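Local coordinates for protein amidase, hydantoinase/carbamoylase family (Burkholderia vietnamiensis, PDB 5I4M) that probably hydrolyses N-carbamoyl-L-amino acids, as a two-zinc amidase of the peptidase M20 family, at residues R31-D34 / S35-V39; P250-M253 / P254-R257; A381-L384 / A385-A388; A424-S427 / R428-P432. One frame throughout, in Å; residues are numbered along the deposited sequence.

How the interactions relate
The four contacts come in series along the chain, each a local one within a single helix, turn or helix-to-strand passage. Interactions 1, 3 and 4 belong to the body that carries the zinc site: helix 29-39, the segment from helix 380-384 toward strand 390-395, and the tail of helix 411-429. Interactions 3 and 4 are closest, with nearest atoms about 7 Å apart and centres 18 Å apart. Interaction 2 stands far off in the dimerisation region, its centre 58 Å from interaction 1 and 68 Å from interaction 4, where it meets the second subunit. The set thus samples both the metal-binding core and the projecting part that reaches the partner chain.

Interaction 1 of 4, residues R31-D34 / S35-V39; sequences RLWD and SLMEV
W33 and M37, one turn apart on helix 29-39, make the chief side-chain contact. The M37 methyl lies over one face of the indole, CE being 4.0 Å from the centroid of the six-membered ring and 24° off its normal, which defines a CH-pi contact. The sulfur meets the same ring system obliquely, with M37 SD 4.3 Å from the centroid of the W33 five-membered ring, a Met-aromatic contact. Nearer the backbone, M37 CG passes 3.4 Å from W33 NE1. Because W33 CG is anti to its own nitrogen (chi1 -179°) and the methionine bends at both chi2 and chi3, the thioether is laid across the indole.

Among the polar contacts, L32 O has two donors: S35 OG at 2.6 Å and L36 N at 3.0 Å. The serine hydroxyl gets there with chi1 at 74°, folded back against the preceding turn, so its hydrogen is spent on the helix itself. The routine helical bonds S35 N to R31 O, M37 N to W33 O and E38 N to D34 O continue the turn. A water donates to D34 O at 2.9 Å and also to E38 OE1, while E38 OE2 forms a salt bridge with K41.

Apolar contact is looser, L32 CD1 lying 4.4 Å from L36 CD1. Three helices receive this one: R31 forms salt bridges with E125 and D132 and S35 packs on L121, all of helix 117-132; L32, W33 and L36 meet I414 of helix 411-429; and S35 and V39 touch W69 of helix 57-72.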
loop_
_atom_site.group_PDB
_atom_site.type_symbol
_atom_site.label_atom_id
_atom_site.label_comp_id
_atom_site.label_asym_id
_atom_site.label_seq_id
_atom_site.Cartn_x
_atom_site.Cartn_y
_atom_site.Cartn_z
ATOM N N ARG A 31 10.092 21.569 -34.631
ATOM C CA ARG A 31 10.407 20.157 -34.806
ATOM C C ARG A 31 10.654 19.484 -33.464
ATOM O O ARG A 31 10.153 18.382 -33.213
ATOM C CB ARG A 31 11.621 20.004 -35.717
ATOM C CG ARG A 31 11.992 18.558 -36.007
ATOM C CD ARG A 31 13.055 18.499 -37.099
ATOM N NE ARG A 31 14.284 19.183 -36.703
ATOM C CZ ARG A 31 15.243 19.533 -37.553
ATOM N NH1 ARG A 31 15.098 19.270 -38.847
ATOM N NH2 ARG A 31 16.335 20.155 -37.121
ATOM N N LEU A 32 11.408 20.146 -32.577
ATOM C CA LEU A 32 11.664 19.596 -31.251
ATOM C C LEU A 32 10.378 19.504 -30.431
ATOM O O LEU A 32 10.085 18.466 -29.830
ATOM C CB LEU A 32 12.705 20.460 -30.534
ATOM C CG LEU A 32 12.958 20.120 -29.060
ATOM C CD1 LEU A 32 13.348 18.675 -28.881
ATOM C CD2 LEU A 32 14.058 21.041 -28.518
ATOM N N TRP A 33 9.601 20.590 -30.392
ATOM C CA TRP A 33 8.343 20.585 -29.651
ATOM C C TRP A 33 7.416 19.482 -30.139
ATOM O O TRP A 33 6.830 18.747 -29.333
ATOM C CB TRP A 33 7.651 21.942 -29.770
ATOM C CG TRP A 33 6.356 21.990 -29.004
ATOM C CD1 TRP A 33 5.100 21.722 -29.485
ATOM C CD2 TRP A 33 6.196 22.301 -27.617
ATOM N NE1 TRP A 33 4.169 21.855 -28.478
ATOM C CE2 TRP A 33 4.818 22.201 -27.321
ATOM C CE3 TRP A 33 7.085 22.646 -26.589
ATOM C CZ2 TRP A 33 4.309 22.460 -26.050
ATOM C CZ3 TRP A 33 6.576 22.893 -25.327
ATOM C CH2 TRP A 33 5.203 22.799 -25.065
ATOM N N ASP A 34 7.258 19.354 -31.461
ATOM C CA ASP A 34 6.385 18.308 -31.988
ATOM C C ASP A 34 6.899 16.921 -31.629
ATOM O O ASP A 34 6.104 16.007 -31.386
ATOM C CB ASP A 34 6.234 18.445 -33.505
ATOM C CG ASP A 34 5.485 19.703 -33.904
ATOM O OD1 ASP A 34 4.843 20.313 -33.025
ATOM O OD2 ASP A 34 5.533 20.075 -35.098
ATOM N N SER A 35 8.221 16.738 -31.575
ATOM C CA SER A 35 8.719 15.435 -31.167
ATOM C C SER A 35 8.373 15.156 -29.710
ATOM O O SER A 35 8.067 14.010 -29.360
ATOM C CB SER A 35 10.228 15.326 -31.419
ATOM O OG SER A 35 10.993 16.065 -30.485
ATOM N N LEU A 36 8.369 16.195 -28.860
ATOM C CA LEU A 36 7.946 16.013 -27.475
ATOM C C LEU A 36 6.467 15.653 -27.395
ATOM O O LEU A 36 6.081 14.758 -26.637
ATOM C CB LEU A 36 8.234 17.274 -26.660
ATOM C CG LEU A 36 9.699 17.398 -26.247
ATOM C CD1 LEU A 36 10.081 18.851 -25.929
ATOM C CD2 LEU A 36 9.994 16.515 -25.038
ATOM N N MET A 37 5.627 16.329 -28.183
ATOM C CA MET A 37 4.210 15.998 -28.169
ATOM C C MET A 37 3.967 14.587 -28.691
ATOM O O MET A 37 3.046 13.904 -28.229
ATOM C CB MET A 37 3.430 17.027 -28.988
ATOM C CG MET A 37 3.622 18.471 -28.501
ATOM S SD MET A 37 3.006 18.719 -26.816
ATOM C CE MET A 37 4.536 18.771 -25.887
ATOM N N GLU A 38 4.782 14.138 -29.644
ATOM C CA GLU A 38 4.602 12.808 -30.216
ATOM C C GLU A 38 4.977 11.723 -29.205
ATOM O O GLU A 38 4.214 10.781 -28.978
ATOM C CB GLU A 38 5.440 12.693 -31.489
ATOM C CG GLU A 38 5.002 11.626 -32.432
ATOM C CD GLU A 38 3.617 11.886 -33.003
ATOM O OE1 GLU A 38 3.322 13.040 -33.395
ATOM O OE2 GLU A 38 2.822 10.931 -33.049
ATOM N N VAL A 39 6.143 11.850 -28.571
ATOM C CA VAL A 39 6.523 10.853 -27.570
ATOM C C VAL A 39 5.616 10.915 -26.340
ATOM O O VAL A 39 5.414 9.900 -25.657
ATOM C CB VAL A 39 8.003 11.019 -27.180
ATOM C CG1 VAL A 39 8.387 9.950 -26.181
ATOM C CG2 VAL A 39 8.874 10.911 -28.410
HETATM O O HOH W 1 3.432 15.991 -32.584
#

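Interaction 2 of 4, residues P250-M253 / P254-R257; sequences PTPM and PRRR
P254 CD lies 4.1 Å from P252 CB, so the edges of the two proline rings touch at the start of the turn. The same CD is 3.5 Å from M253 CB, a closeness that follows from the peptide link between the two residues.

R255 next sends its backbone N to P252 O at 3.2 Å, the donor standing 45° out of the carbonyl plane, which accompanies the three-residue span of the bond. Its first torsion (chi1 75°) carries the chain to P252, which it crosses at a slant; the bend at chi3 then sets the guanidinium with P252 CG over one face, 3.8 Å from R255 NE. The arginine also packs on P216 of the second subunit.

R256 and M253 carry most of the contact. R256 N bonds to M253 O, again from well above the carbonyl plane. The R256 side chain runs extended from CG to NE and grips a single carbonyl oxygen side-on, R256 NE reaching T251 O at 2.9 Å and R256 NH2 reaching the same T251 O at 3.0 Å. That oxygen lies within 6° of the guanidinium plane. M253 SD sits over the centre of one guanidinium face, 3.4 Å from R256 CZ, and the two contacts together fix the rotation of the group. NH2 bonds further to A248 O, and NH1 to T284 OG1 of the second subunit; T251 OG1 bonds to H247 O.

Two successive i+3 to i bonds identify a 3-10 turn. It lies in the M20 dimerisation region, a few residues after H247, a 3-phosphoglycerate-binding residue although no ligand is bound to it in this chain's model, consistent with a site to which both subunits contribute.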
loop_
_atom_site.group_PDB
_atom_site.type_symbol
_atom_site.label_atom_id
_atom_site.label_comp_id
_atom_site.label_asym_id
_atom_site.label_seq_id
_atom_site.Cartn_x
_atom_site.Cartn_y
_atom_site.Cartn_z
ATOM N N PRO A 250 -10.029 -6.406 20.782
ATOM C CA PRO A 250 -9.679 -6.800 22.157
ATOM C C PRO A 250 -8.198 -7.056 22.420
ATOM O O PRO A 250 -7.871 -7.776 23.372
ATOM C CB PRO A 250 -10.502 -8.079 22.376
ATOM C CG PRO A 250 -10.771 -8.596 20.973
ATOM C CD PRO A 250 -10.880 -7.397 20.101
ATOM N N THR A 251 -7.291 -6.502 21.611
ATOM C CA THR A 251 -5.878 -6.491 21.971
ATOM C C THR A 251 -5.659 -5.246 22.816
ATOM O O THR A 251 -5.796 -4.134 22.291
ATOM C CB THR A 251 -4.981 -6.445 20.726
ATOM O OG1 THR A 251 -5.331 -7.498 19.816
ATOM C CG2 THR A 251 -3.516 -6.588 21.111
ATOM N N PRO A 252 -5.322 -5.361 24.102
ATOM C CA PRO A 252 -5.193 -4.146 24.922
ATOM C C PRO A 252 -4.162 -3.199 24.334
ATOM O O PRO A 252 -3.081 -3.618 23.908
ATOM C CB PRO A 252 -4.758 -4.680 26.292
ATOM C CG PRO A 252 -5.253 -6.129 26.290
ATOM C CD PRO A 252 -5.038 -6.583 24.878
ATOM N N MET A 253 -4.519 -1.912 24.289
ATOM C CA MET A 253 -3.659 -0.912 23.654
ATOM C C MET A 253 -2.207 -0.944 24.123
ATOM O O MET A 253 -1.313 -0.895 23.266
ATOM C CB MET A 253 -4.245 0.495 23.858
ATOM C CG MET A 253 -5.581 0.720 23.153
ATOM S SD MET A 253 -5.384 0.814 21.371
ATOM C CE MET A 253 -4.384 2.295 21.183
ATOM N N PRO A 254 -1.892 -1.044 25.421
ATOM C CA PRO A 254 -0.482 -0.914 25.830
ATOM C C PRO A 254 0.425 -2.033 25.346
ATOM O O PRO A 254 1.633 -1.804 25.211
ATOM C CB PRO A 254 -0.558 -0.887 27.365
ATOM C CG PRO A 254 -1.960 -0.433 27.660
ATOM C CD PRO A 254 -2.782 -1.102 26.592
ATOM N N ARG A 255 -0.095 -3.221 25.057
ATOM C CA ARG A 255 0.781 -4.310 24.653
ATOM C C ARG A 255 0.917 -4.441 23.145
ATOM O O ARG A 255 1.657 -5.317 22.681
ATOM C CB ARG A 255 0.294 -5.634 25.242
ATOM C CG ARG A 255 -0.927 -6.198 24.555
ATOM C CD ARG A 255 -1.238 -7.566 25.121
ATOM N NE ARG A 255 -1.669 -7.501 26.515
ATOM C CZ ARG A 255 -2.016 -8.567 27.234
ATOM N NH1 ARG A 255 -1.967 -9.777 26.688
ATOM N NH2 ARG A 255 -2.414 -8.424 28.494
ATOM N N ARG A 256 0.255 -3.589 22.369
ATOM C CA ARG A 256 0.331 -3.711 20.922
ATOM C C ARG A 256 1.716 -3.359 20.404
ATOM O O ARG A 256 2.403 -2.479 20.926
ATOM C CB ARG A 256 -0.689 -2.795 20.258
ATOM C CG ARG A 256 -2.085 -3.037 20.748
ATOM C CD ARG A 256 -3.030 -2.069 20.095
ATOM N NE ARG A 256 -4.411 -2.444 20.373
ATOM C CZ ARG A 256 -5.426 -2.116 19.589
ATOM N NH1 ARG A 256 -5.197 -1.418 18.479
ATOM N NH2 ARG A 256 -6.651 -2.494 19.908
ATOM N N ARG A 257 2.114 -4.048 19.343
ATOM C CA ARG A 257 3.343 -3.741 18.621
ATOM C C ARG A 257 2.928 -3.435 17.190
ATOM O O ARG A 257 2.983 -4.290 16.304
ATOM C CB ARG A 257 4.349 -4.883 18.737
ATOM C CG ARG A 257 4.709 -5.157 20.198
ATOM C CD ARG A 257 6.003 -5.932 20.352
ATOM N NE ARG A 257 5.926 -7.298 19.849
ATOM C CZ ARG A 257 6.709 -7.792 18.890
ATOM N NH1 ARG A 257 6.574 -9.053 18.504
ATOM N NH2 ARG A 257 7.635 -7.033 18.317
#

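Interaction 3 of 4, residues A381-L384 / A385-A388; sequences ACYL and AQVA
Y383 chi1 of -83° and Q386 chi1 of -63° both set CG anti to the carbonyl carbon; with the residues about one helical turn apart and the glutamine chain extended, these torsions let the two side chains run side by side, pointing the same way. The glutamine thereby brings its amide to the rim of the phenol ring, where Q386 NE2 is 3.6 Å from Y383 CD1. Since NE2 lies near the ring plane and not over a face, this is an edge contact; the ring and amide planes are 66° apart.

A water fixes the amide further. It donates to C382 O at 2.8 Å and accepts from Q386 NE2 at 2.9 Å, tying the glutamine nitrogen back to a carbonyl four residues earlier.

The backbone bonds mix two spans. A385 N reaches A381 O at 2.9 Å, four residues back. Q386 N turns to Y383 O at 3.0 Å, three residues back, its donor well above the carbonyl plane. L384 O takes one bond of each kind, V387 N at 3.0 Å from above its plane and A388 N at 2.9 Å nearly along the C=O axis. V387 CG2 also touches L384 O.

Nearby, A381 and L384 touch T390 of strand 390-395, while Y383 packs on F344 of strand 337-350. This passage from helix to strand borders the ligand site of the M20 catalytic fold: A381 N bonds to E209, G378 just before the helix binds 3-phosphoglycerate, and the C382 side chain is about 7 Å from that bound ligand.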
loop_
_atom_site.group_PDB
_atom_site.type_symbol
_atom_site.label_atom_id
_atom_site.label_comp_id
_atom_site.label_asym_id
_atom_site.label_seq_id
_atom_site.Cartn_x
_atom_site.Cartn_y
_atom_site.Cartn_z
ATOM N N ALA A 381 23.842 12.607 -15.707
ATOM C CA ALA A 381 25.019 13.468 -15.766
ATOM C C ALA A 381 25.810 13.472 -14.454
ATOM O O ALA A 381 27.028 13.687 -14.474
ATOM C CB ALA A 381 24.604 14.894 -16.127
ATOM N N CYS A 382 25.150 13.260 -13.308
ATOM C CA CYS A 382 25.891 13.246 -12.040
ATOM C C CYS A 382 26.909 12.120 -12.006
ATOM O O CYS A 382 27.998 12.272 -11.435
ATOM C CB CYS A 382 24.937 13.123 -10.850
ATOM S SG CYS A 382 23.714 14.464 -10.768
ATOM N N TYR A 383 26.576 10.973 -12.602
ATOM C CA TYR A 383 27.550 9.890 -12.676
ATOM C C TYR A 383 28.541 10.087 -13.813
ATOM O O TYR A 383 29.726 9.764 -13.667
ATOM C CB TYR A 383 26.821 8.552 -12.802
ATOM C CG TYR A 383 26.371 8.004 -11.458
ATOM C CD1 TYR A 383 27.207 8.066 -10.348
ATOM C CD2 TYR A 383 25.110 7.429 -11.299
ATOM C CE1 TYR A 383 26.803 7.548 -9.112
ATOM C CE2 TYR A 383 24.699 6.921 -10.071
ATOM C CZ TYR A 383 25.545 6.986 -8.984
ATOM O OH TYR A 383 25.140 6.475 -7.767
ATOM N N LEU A 384 28.097 10.623 -14.950
ATOM C CA LEU A 384 29.043 10.890 -16.027
ATOM C C LEU A 384 30.134 11.848 -15.579
ATOM O O LEU A 384 31.277 11.744 -16.040
ATOM C CB LEU A 384 28.323 11.464 -17.242
ATOM C CG LEU A 384 27.293 10.520 -17.844
ATOM C CD1 LEU A 384 26.668 11.137 -19.101
ATOM C CD2 LEU A 384 27.948 9.195 -18.159
ATOM N N ALA A 385 29.806 12.776 -14.674
ATOM C CA ALA A 385 30.800 13.733 -14.199
ATOM C C ALA A 385 31.980 13.058 -13.518
ATOM O O ALA A 385 33.053 13.662 -13.435
ATOM C CB ALA A 385 30.162 14.736 -13.235
ATOM N N GLN A 386 31.811 11.825 -13.033
ATOM C CA GLN A 386 32.915 11.122 -12.388
ATOM C C GLN A 386 33.944 10.611 -13.388
ATOM O O GLN A 386 35.077 10.310 -12.994
ATOM C CB GLN A 386 32.384 9.952 -11.554
ATOM C CG GLN A 386 31.462 10.368 -10.398
ATOM C CD GLN A 386 31.236 9.237 -9.410
ATOM O OE1 GLN A 386 32.024 8.294 -9.349
ATOM N NE2 GLN A 386 30.155 9.322 -8.637
ATOM N N VAL A 387 33.585 10.492 -14.664
ATOM C CA VAL A 387 34.467 9.886 -15.655
ATOM C C VAL A 387 34.747 10.788 -16.844
ATOM O O VAL A 387 35.641 10.470 -17.641
ATOM C CB VAL A 387 33.918 8.526 -16.144
ATOM C CG1 VAL A 387 33.885 7.536 -14.984
ATOM C CG2 VAL A 387 32.532 8.692 -16.775
ATOM N N ALA A 388 34.045 11.909 -16.989
ATOM C CA ALA A 388 34.270 12.776 -18.134
ATOM C C ALA A 388 33.891 14.192 -17.745
ATOM O O ALA A 388 33.028 14.378 -16.880
ATOM C CB ALA A 388 33.440 12.327 -19.347
HETATM O O HOH W 2 28.171 11.435 -8.766
#

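Interaction 4 of 4, residues A424-S427 / R428-P432; sequences AMLS and RACEP
E431 OE2 is held from two directions, by R428 and by a water that ties it to S427 in the preceding turn. R428 NE reaches E431 OE2 at 3.0 Å, 36° out of the carboxylate plane, and R428 NH2 adds a weak bond to the same oxygen. The second branch is cleaner: R428 NH2 meets the syn lone pair of E431 OE1 at 3.2 Å. The arginine therefore grips the carboxylate side-on with NE and one terminal nitrogen, a salt bridge across three residues made possible by bends at chi2 (-124°) and chi3. H205 NE2 is a further partner of E431 OE1.

The water donates to E431 OE2 at 2.9 Å and is 2.7 Å from S427 OG; its bond to S427 O is weak. E431 CG lies 3.5 Å from S427 O.

Helix 411-429 ends here. A429 N bonds to M425 O at 2.8 Å and C430 N to L426 O at 3.1 Å, whereas the bonds of R428 N to A424 O and M425 O are both weak. C430 is the first residue to leave helical angles. Its sulfur stays against the helix, SG being 3.9 Å from L426 CD2.

R428 also packs on V99, A206 and F208 of the adjacent strands 99-103 and 206-212. With charge partners on both oxygens, E431 is probably ionised. The positive R428, close to the carboxyl end of the helix, would be favoured by the helix dipole, and its pairing with E431 holds the chain close as it leaves the last turn.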
loop_
_atom_site.group_PDB
_atom_site.type_symbol
_atom_site.label_atom_id
_atom_site.label_comp_id
_atom_site.label_asym_id
_atom_site.label_seq_id
_atom_site.Cartn_x
_atom_site.Cartn_y
_atom_site.Cartn_z
ATOM N N ALA A 424 26.891 24.531 -26.716
ATOM C CA ALA A 424 27.840 23.971 -25.762
ATOM C C ALA A 424 28.460 22.698 -26.312
ATOM O O ALA A 424 29.673 22.481 -26.189
ATOM C CB ALA A 424 27.150 23.703 -24.426
ATOM N N MET A 425 27.645 21.843 -26.927
ATOM C CA MET A 425 28.174 20.630 -27.538
ATOM C C MET A 425 29.079 20.964 -28.713
ATOM O O MET A 425 30.168 20.393 -28.852
ATOM C CB MET A 425 27.030 19.719 -27.984
ATOM C CG MET A 425 26.246 19.120 -26.832
ATOM S SD MET A 425 25.022 17.955 -27.456
ATOM C CE MET A 425 26.079 16.655 -28.097
ATOM N N LEU A 426 28.643 21.889 -29.573
ATOM C CA LEU A 426 29.481 22.295 -30.701
ATOM C C LEU A 426 30.826 22.813 -30.227
ATOM O O LEU A 426 31.868 22.501 -30.816
ATOM C CB LEU A 426 28.779 23.371 -31.523
ATOM C CG LEU A 426 27.989 22.904 -32.732
ATOM C CD1 LEU A 426 27.298 24.103 -33.357
ATOM C CD2 LEU A 426 28.912 22.217 -33.730
ATOM N N SER A 427 30.819 23.615 -29.165
ATOM C CA SER A 427 32.061 24.175 -28.654
ATOM C C SER A 427 33.070 23.079 -28.333
ATOM O O SER A 427 34.252 23.192 -28.674
ATOM C CB SER A 427 31.764 25.024 -27.421
ATOM O OG SER A 427 32.937 25.648 -26.940
ATOM N N ARG A 428 32.625 21.998 -27.701
ATOM C CA ARG A 428 33.565 20.955 -27.327
ATOM C C ARG A 428 33.820 19.958 -28.451
ATOM O O ARG A 428 34.938 19.437 -28.566
ATOM C CB ARG A 428 33.055 20.234 -26.080
ATOM C CG ARG A 428 32.655 21.214 -24.981
ATOM C CD ARG A 428 33.378 20.947 -23.693
ATOM N NE ARG A 428 34.821 20.841 -23.867
ATOM C CZ ARG A 428 35.646 20.411 -22.916
ATOM N NH1 ARG A 428 35.169 20.053 -21.728
ATOM N NH2 ARG A 428 36.949 20.335 -23.147
ATOM N N ALA A 429 32.818 19.684 -29.287
ATOM C CA ALA A 429 32.984 18.678 -30.328
ATOM C C ALA A 429 33.839 19.180 -31.478
ATOM O O ALA A 429 34.309 18.370 -32.284
ATOM C CB ALA A 429 31.618 18.221 -30.854
ATOM N N CYS A 430 34.059 20.488 -31.569
ATOM C CA CYS A 430 34.895 21.064 -32.606
ATOM C C CYS A 430 36.305 21.371 -32.119
ATOM O O CYS A 430 37.091 21.964 -32.864
ATOM C CB CYS A 430 34.233 22.317 -33.174
ATOM S SG CYS A 430 32.818 21.905 -34.224
ATOM N N GLU A 431 36.644 20.984 -30.898
ATOM C CA GLU A 431 38.028 21.087 -30.451
ATOM C C GLU A 431 38.877 20.107 -31.256
ATOM O O GLU A 431 38.475 18.954 -31.439
ATOM C CB GLU A 431 38.129 20.800 -28.952
ATOM C CG GLU A 431 37.392 21.825 -28.102
ATOM C CD GLU A 431 37.296 21.450 -26.633
ATOM O OE1 GLU A 431 37.878 20.425 -26.221
ATOM O OE2 GLU A 431 36.614 22.184 -25.887
ATOM N N PRO A 432 40.023 20.529 -31.782
ATOM C CA PRO A 432 40.836 19.616 -32.595
ATOM C C PRO A 432 41.359 18.460 -31.761
ATOM O O PRO A 432 41.611 18.598 -30.562
ATOM C CB PRO A 432 41.981 20.504 -33.097
ATOM C CG PRO A 432 41.444 21.907 -32.998
ATOM C CD PRO A 432 40.541 21.904 -31.792
HETATM O O HOH W 3 35.293 24.704 -26.053
#